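Sensor protein (PDB 2OOL) senses light through a bound biliverdin-type chromophore held in its chromophore-binding domain and probably passes the signal on as a histidine kinase. Local coordinates at residues I105-V110 against L131-R136. Numbering follows the deposited sequence.
Sequences IRLDVV and LELEPR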
loop_
_atom_site.group_PDB
_atom_site.type_symbol
_atom_site.label_atom_id
_atom_site.label_comp_id
_atom_site.label_asym_id
_atom_site.label_seq_id
_atom_site.Cartn_x
_atom_site.Cartn_y
_atom_site.Cartn_z
ATOM N N ILE A 105 -9.211 9.024 -11.632
ATOM C CA ILE A 105 -8.571 9.939 -12.544
ATOM C C ILE A 105 -8.806 11.337 -12.005
ATOM O O ILE A 105 -9.926 11.649 -11.652
ATOM C CB ILE A 105 -9.231 9.811 -13.946
ATOM C CG1 ILE A 105 -9.211 8.352 -14.416
ATOM C CG2 ILE A 105 -8.540 10.708 -14.964
ATOM C CD1 ILE A 105 -10.514 7.904 -15.039
ATOM N N ARG A 106 -7.783 12.188 -11.939
ATOM C CA ARG A 106 -8.011 13.552 -11.455
ATOM C C ARG A 106 -8.696 14.325 -12.541
ATOM O O ARG A 106 -8.231 14.347 -13.654
ATOM C CB ARG A 106 -6.718 14.261 -11.056
ATOM C CG ARG A 106 -6.968 15.716 -10.487
ATOM C CD ARG A 106 -6.008 16.765 -11.013
ATOM N NE ARG A 106 -6.281 18.002 -10.298
ATOM C CZ ARG A 106 -5.429 18.634 -9.490
ATOM N NH1 ARG A 106 -4.149 18.233 -9.274
ATOM N NH2 ARG A 106 -5.893 19.711 -8.883
ATOM N N LEU A 107 -9.817 14.944 -12.210
ATOM C CA LEU A 107 -10.538 15.799 -13.114
ATOM C C LEU A 107 -10.819 17.135 -12.423
ATOM O O LEU A 107 -11.254 17.167 -11.250
ATOM C CB LEU A 107 -11.845 15.138 -13.522
ATOM C CG LEU A 107 -11.748 13.831 -14.361
ATOM C CD1 LEU A 107 -13.062 13.272 -14.663
ATOM C CD2 LEU A 107 -10.986 14.037 -15.647
ATOM N N ASP A 108 -10.543 18.218 -13.153
ATOM C CA ASP A 108 -10.806 19.581 -12.754
ATOM C C ASP A 108 -11.959 20.110 -13.597
ATOM O O ASP A 108 -11.855 20.133 -14.831
ATOM C CB ASP A 108 -9.531 20.439 -12.959
ATOM C CG ASP A 108 -8.379 20.042 -11.978
ATOM O OD1 ASP A 108 -8.663 19.544 -10.896
ATOM O OD2 ASP A 108 -7.184 20.210 -12.275
ATOM N N VAL A 109 -13.040 20.515 -12.930
ATOM C CA VAL A 109 -14.252 21.060 -13.535
ATOM C C VAL A 109 -14.165 22.586 -13.479
ATOM O O VAL A 109 -13.810 23.138 -12.429
ATOM C CB VAL A 109 -15.487 20.608 -12.736
ATOM C CG1 VAL A 109 -16.781 21.206 -13.231
ATOM C CG2 VAL A 109 -15.563 19.081 -12.691
ATOM N N VAL A 110 -14.452 23.259 -14.609
ATOM C CA VAL A 110 -14.469 24.720 -14.677
ATOM C C VAL A 110 -15.892 25.188 -14.378
ATOM O O VAL A 110 -16.808 24.854 -15.109
ATOM C CB VAL A 110 -13.945 25.188 -16.026
ATOM C CG1 VAL A 110 -13.886 26.713 -16.099
ATOM C CG2 VAL A 110 -12.556 24.578 -16.293
ATOM N N LEU A 131 -19.561 8.359 -15.519
ATOM C CA LEU A 131 -18.474 9.038 -14.818
ATOM C C LEU A 131 -18.993 9.574 -13.496
ATOM O O LEU A 131 -20.021 10.234 -13.456
ATOM C CB LEU A 131 -17.926 10.170 -15.668
ATOM C CG LEU A 131 -16.897 11.118 -14.984
ATOM C CD1 LEU A 131 -15.578 10.397 -14.666
ATOM C CD2 LEU A 131 -16.628 12.325 -15.815
ATOM N N GLU A 132 -18.288 9.316 -12.416
ATOM C CA GLU A 132 -18.709 9.834 -11.146
ATOM C C GLU A 132 -17.575 10.664 -10.539
ATOM O O GLU A 132 -16.431 10.282 -10.641
ATOM C CB GLU A 132 -19.096 8.675 -10.236
ATOM C CG GLU A 132 -20.345 7.918 -10.698
ATOM C CD GLU A 132 -20.648 6.710 -9.839
ATOM O OE1 GLU A 132 -19.957 5.693 -10.003
ATOM O OE2 GLU A 132 -21.577 6.780 -9.013
ATOM N N LEU A 133 -17.925 11.793 -9.930
ATOM C CA LEU A 133 -16.970 12.755 -9.386
ATOM C C LEU A 133 -17.078 12.744 -7.900
ATOM O O LEU A 133 -18.135 13.074 -7.362
ATOM C CB LEU A 133 -17.311 14.167 -9.906
ATOM C CG LEU A 133 -17.200 14.435 -11.390
ATOM C CD1 LEU A 133 -17.339 15.928 -11.651
ATOM C CD2 LEU A 133 -15.916 13.880 -11.935
ATOM N N GLU A 134 -16.028 12.298 -7.226
ATOM C CA GLU A 134 -15.967 12.212 -5.750
ATOM C C GLU A 134 -14.948 13.218 -5.244
ATOM O O GLU A 134 -14.072 13.584 -5.977
ATOM C CB GLU A 134 -15.454 10.820 -5.290
ATOM C CG GLU A 134 -16.482 9.703 -5.271
ATOM C CD GLU A 134 -16.008 8.419 -4.564
ATOM O OE1 GLU A 134 -14.799 8.318 -4.165
ATOM O OE2 GLU A 134 -16.848 7.483 -4.480
ATOM N N PRO A 135 -14.984 13.548 -3.937
ATOM C CA PRO A 135 -13.886 14.310 -3.365
ATOM C C PRO A 135 -12.573 13.540 -3.414
ATOM O O PRO A 135 -12.560 12.306 -3.375
ATOM C CB PRO A 135 -14.304 14.533 -1.907
ATOM C CG PRO A 135 -15.732 14.120 -1.807
ATOM C CD PRO A 135 -16.007 13.188 -2.944
ATOM N N ARG A 136 -11.472 14.258 -3.488
ATOM C CA ARG A 136 -10.177 13.631 -3.614
ATOM C C ARG A 136 -9.612 13.108 -2.291
ATOM O O ARG A 136 -10.017 13.528 -1.213
ATOM C CB ARG A 136 -9.170 14.625 -4.199
ATOM C CG ARG A 136 -9.580 15.199 -5.545
ATOM C CD ARG A 136 -8.403 15.765 -6.323
ATOM N NE ARG A 136 -7.373 14.754 -6.527
ATOM C CZ ARG A 136 -6.177 14.987 -7.072
ATOM N NH1 ARG A 136 -5.852 16.209 -7.535
ATOM N NH2 ARG A 136 -5.302 13.989 -7.204
#
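Apolar leucine and valine side chains join two strands of the PAS-fold sheet that are not direct neighbours, and an arginine pair continues the contact where strand 128–134 gives way to a loop. Strands 105–110 and 131–134 run at 81° to each other with axes 8.9 Å apart, a sign of the twist that strand 114–125, lying between them in the sheet, must bridge. L107 and L131 meet tip to tip, CD1 to CD1 at 3.8 Å, and the same L107 methyl also lies 4.0 Å from CD2 of L133. The other branch of L133's forked end, CD1, touches V109 CG2 at 3.8 Å where the two side chains cross. Beyond the strand, R136 lays NH1 over one face of the R106 guanidinium, toward its rim, the two planes turned 64° apart, while R106 CG sits over the R136 guanidinium, also off-centre. R106 NH1 and R136 NH1 are 3.2 Å apart, two donors without a bond; D108 probably eases the like charges, R106 NE donating to D108 OD1 at 2.9 Å in a nearly straight hydrogen bond (165°) within a salt bridge. An alanine in place of R136 would probably uncover that face of R106 and leave its guanidinium freer to turn about the D108 bridge. Strand 105–111 is the sheet's outermost within this chain; helix 84–94 touches I105 and L107 on the leucine-bearing face, and L133 also touches F46 of strand 44–48.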